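Local structure of glutathione peroxidase-like peroxiredoxin HYR1 (Saccharomyces cerevisiae, 3CMI) at residues A[10-18]-A[27-37]; A[139-150]-A[162-170]. The protein reduces hydroperoxides at the expense of thioredoxin and acts as a hydroperoxide sensor that oxidises and thereby activates the transcription factor YAP1. All blocks are in the same frame, centred on the assembly; numbering follows the deposited sequence.

Contact 1 (A[10-18]-A[27-37]); sequences SEFYKLAPV and FDQLKGKVVLI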
loop_
_atom_site.group_PDB
_atom_site.type_symbol
_atom_site.label_atom_id
_atom_site.label_comp_id
_atom_site.label_asym_id
_atom_site.label_seq_id
_atom_site.Cartn_x
_atom_site.Cartn_y
_atom_site.Cartn_z
ATOM N N SER A 10 4.703 14.277 -9.290
ATOM C CA SER A 10 3.489 13.411 -9.366
ATOM C C SER A 10 2.492 13.740 -8.256
ATOM O O SER A 10 2.875 14.261 -7.203
ATOM C CB SER A 10 3.879 11.930 -9.303
ATOM O OG SER A 10 4.410 11.594 -8.032
ATOM N N GLU A 11 1.219 13.429 -8.506
ATOM C CA GLU A 11 0.137 13.643 -7.540
ATOM C C GLU A 11 0.334 12.775 -6.296
ATOM O O GLU A 11 -0.145 13.110 -5.209
ATOM C CB GLU A 11 -1.221 13.341 -8.187
ATOM C CG GLU A 11 -2.422 13.950 -7.458
ATOM C CD GLU A 11 -3.765 13.507 -8.031
ATOM O OE1 GLU A 11 -4.650 13.129 -7.230
ATOM O OE2 GLU A 11 -3.942 13.534 -9.270
ATOM N N PHE A 12 1.047 11.664 -6.472
ATOM C CA PHE A 12 1.364 10.732 -5.393
ATOM C C PHE A 12 2.103 11.393 -4.226
ATOM O O PHE A 12 1.814 11.111 -3.065
ATOM C CB PHE A 12 2.188 9.561 -5.944
ATOM C CG PHE A 12 2.556 8.532 -4.913
ATOM C CD1 PHE A 12 1.610 7.618 -4.455
ATOM C CD2 PHE A 12 3.849 8.474 -4.403
ATOM C CE1 PHE A 12 1.949 6.663 -3.503
ATOM C CE2 PHE A 12 4.200 7.527 -3.452
ATOM C CZ PHE A 12 3.252 6.618 -2.998
ATOM N N TYR A 13 3.057 12.268 -4.537
ATOM C CA TYR A 13 3.880 12.892 -3.504
ATOM C C TYR A 13 3.157 14.026 -2.784
ATOM O O TYR A 13 3.629 14.505 -1.752
ATOM C CB TYR A 13 5.219 13.370 -4.079
ATOM C CG TYR A 13 6.092 12.257 -4.625
ATOM C CD1 TYR A 13 6.311 11.088 -3.892
ATOM C CD2 TYR A 13 6.709 12.378 -5.868
ATOM C CE1 TYR A 13 7.115 10.064 -4.388
ATOM C CE2 TYR A 13 7.516 11.361 -6.374
ATOM C CZ TYR A 13 7.713 10.208 -5.629
ATOM O OH TYR A 13 8.512 9.202 -6.123
ATOM N N LYS A 14 2.013 14.435 -3.331
ATOM C CA LYS A 14 1.155 15.457 -2.723
ATOM C C LYS A 14 0.308 14.888 -1.580
ATOM O O LYS A 14 -0.180 15.635 -0.730
ATOM C CB LYS A 14 0.243 16.086 -3.781
ATOM C CG LYS A 14 0.917 17.109 -4.686
ATOM C CD LYS A 14 0.142 17.265 -5.989
ATOM C CE LYS A 14 0.734 18.344 -6.884
ATOM N NZ LYS A 14 0.154 19.691 -6.597
ATOM N N LEU A 15 0.143 13.566 -1.575
ATOM C CA LEU A 15 -0.642 12.855 -0.565
ATOM C C LEU A 15 -0.036 12.957 0.830
ATOM O O LEU A 15 1.175 12.828 0.998
ATOM C CB LEU A 15 -0.763 11.379 -0.945
ATOM C CG LEU A 15 -1.916 10.826 -1.795
ATOM C CD1 LEU A 15 -2.756 11.884 -2.522
ATOM C CD2 LEU A 15 -1.391 9.755 -2.768
ATOM N N ALA A 16 -0.891 13.181 1.823
ATOM C CA ALA A 16 -0.459 13.214 3.214
ATOM C C ALA A 16 -1.543 12.634 4.131
ATOM O O ALA A 16 -2.273 13.387 4.792
ATOM C CB ALA A 16 -0.084 14.647 3.635
ATOM N N PRO A 17 -1.654 11.290 4.174
ATOM C CA PRO A 17 -2.611 10.649 5.075
ATOM C C PRO A 17 -2.199 10.803 6.536
ATOM O O PRO A 17 -1.017 11.006 6.832
ATOM C CB PRO A 17 -2.531 9.178 4.671
ATOM C CG PRO A 17 -1.137 9.017 4.149
ATOM C CD PRO A 17 -0.888 10.294 3.400
ATOM N N VAL A 18 -3.169 10.702 7.435
ATOM C CA VAL A 18 -2.898 10.765 8.870
ATOM C C VAL A 18 -2.274 9.439 9.324
ATOM O O VAL A 18 -2.766 8.372 8.968
ATOM C CB VAL A 18 -4.191 11.059 9.667
ATOM C CG1 VAL A 18 -3.894 11.176 11.138
ATOM C CG2 VAL A 18 -4.865 12.339 9.164
ATOM N N PHE A 27 3.743 11.982 1.737
ATOM C CA PHE A 27 4.315 11.014 0.797
ATOM C C PHE A 27 5.542 11.543 0.051
ATOM O O PHE A 27 6.186 10.801 -0.685
ATOM C CB PHE A 27 3.251 10.543 -0.200
ATOM C CG PHE A 27 2.414 9.383 0.284
ATOM C CD1 PHE A 27 2.321 9.067 1.639
ATOM C CD2 PHE A 27 1.683 8.624 -0.626
ATOM C CE1 PHE A 27 1.537 7.996 2.071
ATOM C CE2 PHE A 27 0.892 7.558 -0.201
ATOM C CZ PHE A 27 0.820 7.243 1.145
ATOM N N ASP A 28 5.875 12.821 0.235
ATOM C CA ASP A 28 7.071 13.374 -0.400
ATOM C C ASP A 28 8.352 12.747 0.167
ATOM O O ASP A 28 9.382 12.714 -0.510
ATOM C CB ASP A 28 7.104 14.908 -0.331
ATOM C CG ASP A 28 7.297 15.434 1.078
ATOM O OD1 ASP A 28 7.845 16.547 1.218
ATOM O OD2 ASP A 28 6.902 14.748 2.044
ATOM N N GLN A 29 8.273 12.231 1.396
ATOM C CA GLN A 29 9.387 11.496 2.012
ATOM C C GLN A 29 9.640 10.165 1.296
ATOM O O GLN A 29 10.669 9.516 1.512
ATOM C CB GLN A 29 9.120 11.251 3.504
ATOM C CG GLN A 29 8.063 10.175 3.799
ATOM C CD GLN A 29 7.642 10.143 5.260
ATOM O OE1 GLN A 29 6.554 10.610 5.622
ATOM N NE2 GLN A 29 8.507 9.599 6.110
ATOM N N LEU A 30 8.696 9.776 0.442
ATOM C CA LEU A 30 8.743 8.504 -0.279
ATOM C C LEU A 30 9.444 8.605 -1.638
ATOM O O LEU A 30 9.543 7.609 -2.357
ATOM C CB LEU A 30 7.319 7.963 -0.466
ATOM C CG LEU A 30 6.689 6.989 0.542
ATOM C CD1 LEU A 30 7.135 7.204 1.993
ATOM C CD2 LEU A 30 5.175 7.006 0.422
ATOM N N LYS A 31 9.923 9.803 -1.976
ATOM C CA LYS A 31 10.589 10.059 -3.255
ATOM C C LYS A 31 11.858 9.223 -3.397
ATOM O O LYS A 31 12.700 9.201 -2.495
ATOM C CB LYS A 31 10.922 11.549 -3.408
ATOM C CG LYS A 31 9.717 12.444 -3.674
ATOM C CD LYS A 31 10.091 13.916 -3.648
ATOM C CE LYS A 31 8.863 14.797 -3.848
ATOM N NZ LYS A 31 9.161 16.244 -3.609
ATOM N N GLY A 32 11.978 8.533 -4.528
ATOM C CA GLY A 32 13.124 7.670 -4.797
ATOM C C GLY A 32 13.001 6.294 -4.170
ATOM O O GLY A 32 13.942 5.502 -4.216
ATOM N N LYS A 33 11.838 6.015 -3.584
ATOM C CA LYS A 33 11.564 4.728 -2.948
ATOM C C LYS A 33 10.510 3.952 -3.713
ATOM O O LYS A 33 9.553 4.534 -4.230
ATOM C CB LYS A 33 11.092 4.919 -1.497
ATOM C CG LYS A 33 12.204 5.024 -0.453
ATOM C CD LYS A 33 12.898 6.371 -0.492
ATOM C CE LYS A 33 13.924 6.517 0.636
ATOM N NZ LYS A 33 13.246 6.811 1.933
ATOM N N VAL A 34 10.700 2.638 -3.790
ATOM C CA VAL A 34 9.644 1.730 -4.215
ATOM C C VAL A 34 8.695 1.557 -3.024
ATOM O O VAL A 34 9.138 1.345 -1.899
ATOM C CB VAL A 34 10.220 0.371 -4.699
ATOM C CG1 VAL A 34 9.103 -0.629 -5.026
ATOM C CG2 VAL A 34 11.132 0.575 -5.916
ATOM N N VAL A 35 7.395 1.674 -3.271
ATOM C CA VAL A 35 6.404 1.633 -2.194
ATOM C C VAL A 35 5.323 0.587 -2.462
ATOM O O VAL A 35 4.743 0.539 -3.552
ATOM C CB VAL A 35 5.726 3.025 -1.973
ATOM C CG1 VAL A 35 4.838 3.012 -0.732
ATOM C CG2 VAL A 35 6.771 4.130 -1.852
ATOM N N LEU A 36 5.063 -0.246 -1.459
ATOM C CA LEU A 36 3.940 -1.180 -1.496
ATOM C C LEU A 36 2.849 -0.594 -0.600
ATOM O O LEU A 36 3.072 -0.381 0.589
ATOM C CB LEU A 36 4.398 -2.556 -1.000
ATOM C CG LEU A 36 3.695 -3.889 -1.317
ATOM C CD1 LEU A 36 2.999 -4.470 -0.097
ATOM C CD2 LEU A 36 2.728 -3.809 -2.497
ATOM N N ILE A 37 1.689 -0.282 -1.171
ATOM C CA ILE A 37 0.584 0.210 -0.364
ATOM C C ILE A 37 -0.443 -0.897 -0.167
ATOM O O ILE A 37 -0.988 -1.436 -1.131
ATOM C CB ILE A 37 -0.049 1.510 -0.940
ATOM C CG1 ILE A 37 1.002 2.629 -0.964
ATOM C CG2 ILE A 37 -1.260 1.945 -0.097
ATOM C CD1 ILE A 37 0.517 3.942 -1.517
HETATM O O HOH W 1 8.082 6.789 -4.986
#

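Contact 2 (A[139-150]-A[162-170]); sequences LVDKKGKVYERY and TIEELLKEV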
loop_
_atom_site.group_PDB
_atom_site.type_symbol
_atom_site.label_atom_id
_atom_site.label_comp_id
_atom_site.label_asym_id
_atom_site.label_seq_id
_atom_site.Cartn_x
_atom_site.Cartn_y
_atom_site.Cartn_z
ATOM N N LEU A 139 1.684 -1.334 -6.020
ATOM C CA LEU A 139 3.121 -1.122 -6.068
ATOM C C LEU A 139 3.408 0.189 -6.795
ATOM O O LEU A 139 2.907 0.416 -7.901
ATOM C CB LEU A 139 3.789 -2.310 -6.767
ATOM C CG LEU A 139 5.229 -2.733 -6.477
ATOM C CD1 LEU A 139 5.574 -2.769 -4.985
ATOM C CD2 LEU A 139 5.476 -4.090 -7.121
ATOM N N VAL A 140 4.203 1.050 -6.160
ATOM C CA VAL A 140 4.514 2.380 -6.682
ATOM C C VAL A 140 5.998 2.546 -7.059
ATOM O O VAL A 140 6.898 2.112 -6.335
ATOM C CB VAL A 140 4.064 3.495 -5.686
ATOM C CG1 VAL A 140 4.391 4.884 -6.216
ATOM C CG2 VAL A 140 2.566 3.383 -5.395
ATOM N N ASP A 141 6.203 3.181 -8.212
ATOM C CA ASP A 141 7.495 3.581 -8.804
ATOM C C ASP A 141 8.418 4.349 -7.851
ATOM O O ASP A 141 7.967 4.900 -6.841
ATOM C CB ASP A 141 7.162 4.542 -9.958
ATOM C CG ASP A 141 8.037 4.364 -11.163
ATOM O OD1 ASP A 141 9.245 4.659 -11.075
ATOM O OD2 ASP A 141 7.501 3.971 -12.218
ATOM N N LYS A 142 9.706 4.404 -8.201
ATOM C CA LYS A 142 10.652 5.335 -7.572
ATOM C C LYS A 142 10.399 6.790 -7.999
ATOM O O LYS A 142 10.865 7.728 -7.345
ATOM C CB LYS A 142 12.097 4.948 -7.889
ATOM C CG LYS A 142 12.646 3.831 -7.022
ATOM C CD LYS A 142 14.120 3.586 -7.296
ATOM C CE LYS A 142 14.720 2.618 -6.282
ATOM N NZ LYS A 142 14.802 3.186 -4.896
ATOM N N LYS A 143 9.678 6.961 -9.106
ATOM C CA LYS A 143 9.302 8.284 -9.605
ATOM C C LYS A 143 7.877 8.652 -9.176
ATOM O O LYS A 143 7.396 9.753 -9.461
ATOM C CB LYS A 143 9.443 8.356 -11.133
ATOM C CG LYS A 143 10.874 8.212 -11.655
ATOM C CD LYS A 143 10.913 8.278 -13.180
ATOM C CE LYS A 143 12.265 7.850 -13.749
ATOM N NZ LYS A 143 13.348 8.853 -13.532
ATOM N N GLY A 144 7.210 7.725 -8.491
ATOM C CA GLY A 144 5.884 7.967 -7.920
ATOM C C GLY A 144 4.715 7.493 -8.761
ATOM O O GLY A 144 3.566 7.793 -8.450
ATOM N N LYS A 145 5.010 6.754 -9.825
ATOM C CA LYS A 145 3.990 6.239 -10.732
ATOM C C LYS A 145 3.540 4.839 -10.318
ATOM O O LYS A 145 4.363 3.951 -10.084
ATOM C CB LYS A 145 4.511 6.234 -12.175
ATOM C CG LYS A 145 4.820 7.622 -12.725
ATOM C CD LYS A 145 5.344 7.561 -14.150
ATOM C CE LYS A 145 5.829 8.930 -14.634
ATOM N NZ LYS A 145 4.711 9.869 -14.969
ATOM N N VAL A 146 2.227 4.645 -10.226
ATOM C CA VAL A 146 1.675 3.350 -9.843
ATOM C C VAL A 146 1.970 2.320 -10.938
ATOM O O VAL A 146 1.591 2.499 -12.099
ATOM C CB VAL A 146 0.161 3.427 -9.540
ATOM C CG1 VAL A 146 -0.338 2.099 -8.987
ATOM C CG2 VAL A 146 -0.143 4.565 -8.552
ATOM N N TYR A 147 2.672 1.257 -10.551
ATOM C CA TYR A 147 3.105 0.217 -11.482
ATOM C C TYR A 147 2.014 -0.822 -11.724
ATOM O O TYR A 147 1.748 -1.194 -12.872
ATOM C CB TYR A 147 4.383 -0.462 -10.973
ATOM C CG TYR A 147 4.900 -1.554 -11.886
ATOM C CD1 TYR A 147 4.686 -2.901 -11.585
ATOM C CD2 TYR A 147 5.595 -1.242 -13.057
ATOM C CE1 TYR A 147 5.153 -3.908 -12.425
ATOM C CE2 TYR A 147 6.071 -2.247 -13.905
ATOM C CZ TYR A 147 5.844 -3.577 -13.580
ATOM O OH TYR A 147 6.310 -4.577 -14.407
ATOM N N GLU A 148 1.397 -1.293 -10.640
ATOM C CA GLU A 148 0.386 -2.345 -10.719
ATOM C C GLU A 148 -0.394 -2.518 -9.418
ATOM O O GLU A 148 0.107 -2.238 -8.322
ATOM C CB GLU A 148 1.032 -3.682 -11.131
ATOM C CG GLU A 148 0.057 -4.805 -11.517
ATOM C CD GLU A 148 -0.949 -4.396 -12.585
ATOM O OE1 GLU A 148 -0.708 -4.722 -13.761
ATOM O OE2 GLU A 148 -1.970 -3.741 -12.254
ATOM N N ARG A 149 -1.633 -2.979 -9.574
ATOM C CA ARG A 149 -2.526 -3.328 -8.481
ATOM C C ARG A 149 -2.672 -4.855 -8.421
ATOM O O ARG A 149 -2.872 -5.512 -9.448
ATOM C CB ARG A 149 -3.876 -2.660 -8.725
ATOM C CG ARG A 149 -4.956 -2.904 -7.692
ATOM C CD ARG A 149 -6.248 -2.267 -8.193
ATOM N NE ARG A 149 -7.374 -2.464 -7.292
ATOM C CZ ARG A 149 -8.489 -1.741 -7.320
ATOM N NH1 ARG A 149 -8.626 -0.749 -8.189
ATOM N NH2 ARG A 149 -9.470 -2.005 -6.468
ATOM N N TYR A 150 -2.568 -5.412 -7.219
ATOM C CA TYR A 150 -2.631 -6.861 -7.024
ATOM C C TYR A 150 -3.754 -7.216 -6.068
ATOM O O TYR A 150 -4.030 -6.478 -5.125
ATOM C CB TYR A 150 -1.304 -7.383 -6.472
ATOM C CG TYR A 150 -0.113 -7.023 -7.327
ATOM C CD1 TYR A 150 0.614 -5.857 -7.085
ATOM C CD2 TYR A 150 0.280 -7.844 -8.388
ATOM C CE1 TYR A 150 1.706 -5.520 -7.876
ATOM C CE2 TYR A 150 1.371 -7.516 -9.184
ATOM C CZ TYR A 150 2.078 -6.354 -8.920
ATOM O OH TYR A 150 3.156 -6.020 -9.701
ATOM N N THR A 162 9.219 -8.479 -9.001
ATOM C CA THR A 162 8.741 -7.200 -9.508
ATOM C C THR A 162 9.319 -6.029 -8.696
ATOM O O THR A 162 9.717 -5.008 -9.259
ATOM C CB THR A 162 7.199 -7.146 -9.485
ATOM O OG1 THR A 162 6.674 -8.220 -10.271
ATOM C CG2 THR A 162 6.677 -5.810 -10.029
ATOM N N ILE A 163 9.364 -6.181 -7.374
ATOM C CA ILE A 163 9.980 -5.167 -6.504
ATOM C C ILE A 163 11.449 -4.972 -6.876
ATOM O O ILE A 163 11.928 -3.840 -6.956
ATOM C CB ILE A 163 9.799 -5.492 -4.991
ATOM C CG1 ILE A 163 8.325 -5.351 -4.595
ATOM C CG2 ILE A 163 10.634 -4.546 -4.095
ATOM C CD1 ILE A 163 7.973 -5.948 -3.242
ATOM N N GLU A 164 12.146 -6.076 -7.141
ATOM C CA GLU A 164 13.567 -6.019 -7.485
ATOM C C GLU A 164 13.835 -5.252 -8.780
ATOM O O GLU A 164 14.794 -4.485 -8.841
ATOM C CB GLU A 164 14.202 -7.420 -7.509
ATOM C CG GLU A 164 14.430 -7.963 -6.102
ATOM C CD GLU A 164 15.288 -9.211 -6.036
ATOM O OE1 GLU A 164 16.061 -9.490 -6.981
ATOM O OE2 GLU A 164 15.196 -9.915 -5.006
ATOM N N GLU A 165 12.993 -5.436 -9.798
ATOM C CA GLU A 165 13.184 -4.706 -11.060
ATOM C C GLU A 165 12.879 -3.211 -10.953
ATOM O O GLU A 165 13.479 -2.400 -11.657
ATOM C CB GLU A 165 12.476 -5.375 -12.257
ATOM C CG GLU A 165 10.958 -5.428 -12.229
ATOM C CD GLU A 165 10.371 -6.322 -13.334
ATOM O OE1 GLU A 165 11.049 -6.563 -14.356
ATOM O OE2 GLU A 165 9.217 -6.781 -13.186
ATOM N N LEU A 166 11.957 -2.855 -10.061
ATOM C CA LEU A 166 11.666 -1.447 -9.770
ATOM C C LEU A 166 12.782 -0.796 -8.956
ATOM O O LEU A 166 13.064 0.391 -9.117
ATOM C CB LEU A 166 10.333 -1.296 -9.034
ATOM C CG LEU A 166 9.034 -1.679 -9.745
ATOM C CD1 LEU A 166 7.864 -1.441 -8.809
ATOM C CD2 LEU A 166 8.850 -0.903 -11.043
ATOM N N LEU A 167 13.410 -1.573 -8.081
ATOM C CA LEU A 167 14.502 -1.057 -7.259
ATOM C C LEU A 167 15.727 -0.716 -8.108
ATOM O O LEU A 167 16.497 0.185 -7.764
ATOM C CB LEU A 167 14.866 -2.050 -6.150
ATOM C CG LEU A 167 13.919 -2.213 -4.954
ATOM C CD1 LEU A 167 14.229 -3.504 -4.220
ATOM C CD2 LEU A 167 13.999 -1.034 -3.993
ATOM N N LYS A 168 15.884 -1.432 -9.223
ATOM C CA LYS A 168 17.015 -1.266 -10.137
ATOM C C LYS A 168 16.813 -0.158 -11.188
ATOM O O LYS A 168 17.707 0.100 -11.996
ATOM C CB LYS A 168 17.331 -2.600 -10.828
ATOM C CG LYS A 168 17.780 -3.717 -9.887
ATOM C CD LYS A 168 18.017 -5.022 -10.638
ATOM C CE LYS A 168 18.131 -6.199 -9.677
ATOM N NZ LYS A 168 18.556 -7.465 -10.350
ATOM N N GLU A 169 15.646 0.492 -11.167
ATOM C CA GLU A 169 15.297 1.575 -12.105
ATOM C C GLU A 169 16.362 2.656 -12.246
ATOM O O GLU A 169 16.877 3.159 -11.244
ATOM C CB GLU A 169 14.031 2.285 -11.648
ATOM C CG GLU A 169 12.721 1.595 -11.926
ATOM C CD GLU A 169 11.568 2.417 -11.386
ATOM O OE1 GLU A 169 11.231 3.439 -12.022
ATOM O OE2 GLU A 169 11.020 2.061 -10.315
ATOM N N VAL A 170 16.658 3.029 -13.491
ATOM C CA VAL A 170 17.535 4.170 -13.782
ATOM C C VAL A 170 16.758 5.490 -13.751
ATOM O O VAL A 170 15.532 5.517 -13.876
ATOM C CB VAL A 170 18.268 4.028 -15.147
ATOM C CG1 VAL A 170 19.324 2.924 -15.086
ATOM C CG2 VAL A 170 17.278 3.786 -16.292
#

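Contact 1 (A[10-18]-A[27-37])
Apolar packing centres on Phe-12 and Phe-27, whose ring centroids lie 4.9 Å apart with planes inclined at 48°, an oblique pair. Phe-27 CD2 sits above one face of the Phe-12 ring, displaced toward its rim, and Ile-37 CD1 meets the edge of that ring, 3.7 Å from Phe-12 CE1. With CG anti to the backbone N (chi1 -179°), Phe-12 reaches past the 3-10 segment 27-30 to strand 34-37. Pro-17 crosses Phe-27 at about a right angle, its CG 3.5 Å from Phe-27 CE1.

A CH-pi contact joins Tyr-13 to Lys-31: CG of the lysine stands 3.4 Å from the ring centroid, almost exactly over the centre.

Polar links are few. Phe-27 N donates to Leu-15 O at 2.8 Å, with 165° at the hydrogen, which fixes the start of the 3-10 segment against 10-18. Tyr-13 OH is 2.7 Å from a water, and the same water donates to Lys-33 O, at the last residue of the type II turn 30-33.

The chemistry implies that segment 10-18 is held against the 3-10 segment and strand 34-37 chiefly by buried aromatic and aliphatic surface, with one straight backbone bond setting its position.

Contact 2 (A[139-150]-A[162-170])
Two carboxylates come unusually close, crossing obliquely, where the chain end returns to the sheet: Asp-141 OD1 lies 2.5 Å from Glu-169 OE1, with the two carboxylate planes 75° apart. A separation this short suggests that one of the acids carries a proton and shares it, although the coordinates cannot say which. The pair closes one end of a contact in which a beta-hairpin (strands 139-140 and 146-150) packs against the C-terminal helix, the terminal beta-beta-alpha element of the thioredoxin-like fold. Strand 146-150 and helix 162-167 run antiparallel at 170°, their axes 11.1 Å apart.

Within the hairpin turn, Asp-141 OD1 accepts from Lys-143 N at 3.1 Å, which makes an Asx turn. The donor approaches 32° out of the carboxylate plane. Glu-169 adds a weak bond across the contact, its OE2 accepting from Lys-142 N.

The apolar layer is built on Leu-166, whose two methyls divide the work. CD1 rests 3.7 Å from Leu-139 CG, while CD2 stands over one face of the Tyr-147 ring, 4.2 Å from its centroid and offset toward the rim. A classic beta bulge sets Tyr-147 and Glu-148 together opposite Leu-139, and Tyr-147 reaches the helix. Thr-162 presents its methyl to this surface: CG2 lies 3.4 Å from Tyr-147 CE1 and also touches Leu-139 CD2. Ile-163 CG1 touches Leu-139 CD1, and the same side chain also packs on Leu-56 of helix 47-60.

Lys-142 runs past Glu-169 in the opposite direction, and its ammonium is hydrogen-bonded to Gly-32 O. Its methylene CE passes 3.4 Å from Leu-167 O.

In the fold
Both contacts reach the same mixed sheet, through neighbouring antiparallel strands 34-41 and 137-140, and their centres are about 12 Å apart. Contact 1 is the more buried, with seven of its eleven touching residues inside; contact 2 is only partly buried, with four of fourteen. The difference shows in their chemistry: aromatic packing dominates contact 1, whereas contact 2 passes from an apolar layer to acidic side chains near the chain end. They meet directly where Val-35 O and Val-140 N, 2.7 Å apart, probably form a strand-pairing bond. Phe-12 touches Val-140, while Leu-139 and Leu-166 pack on Leu-36 and Val-34 respectively. Neither contact includes an annotated redox cysteine.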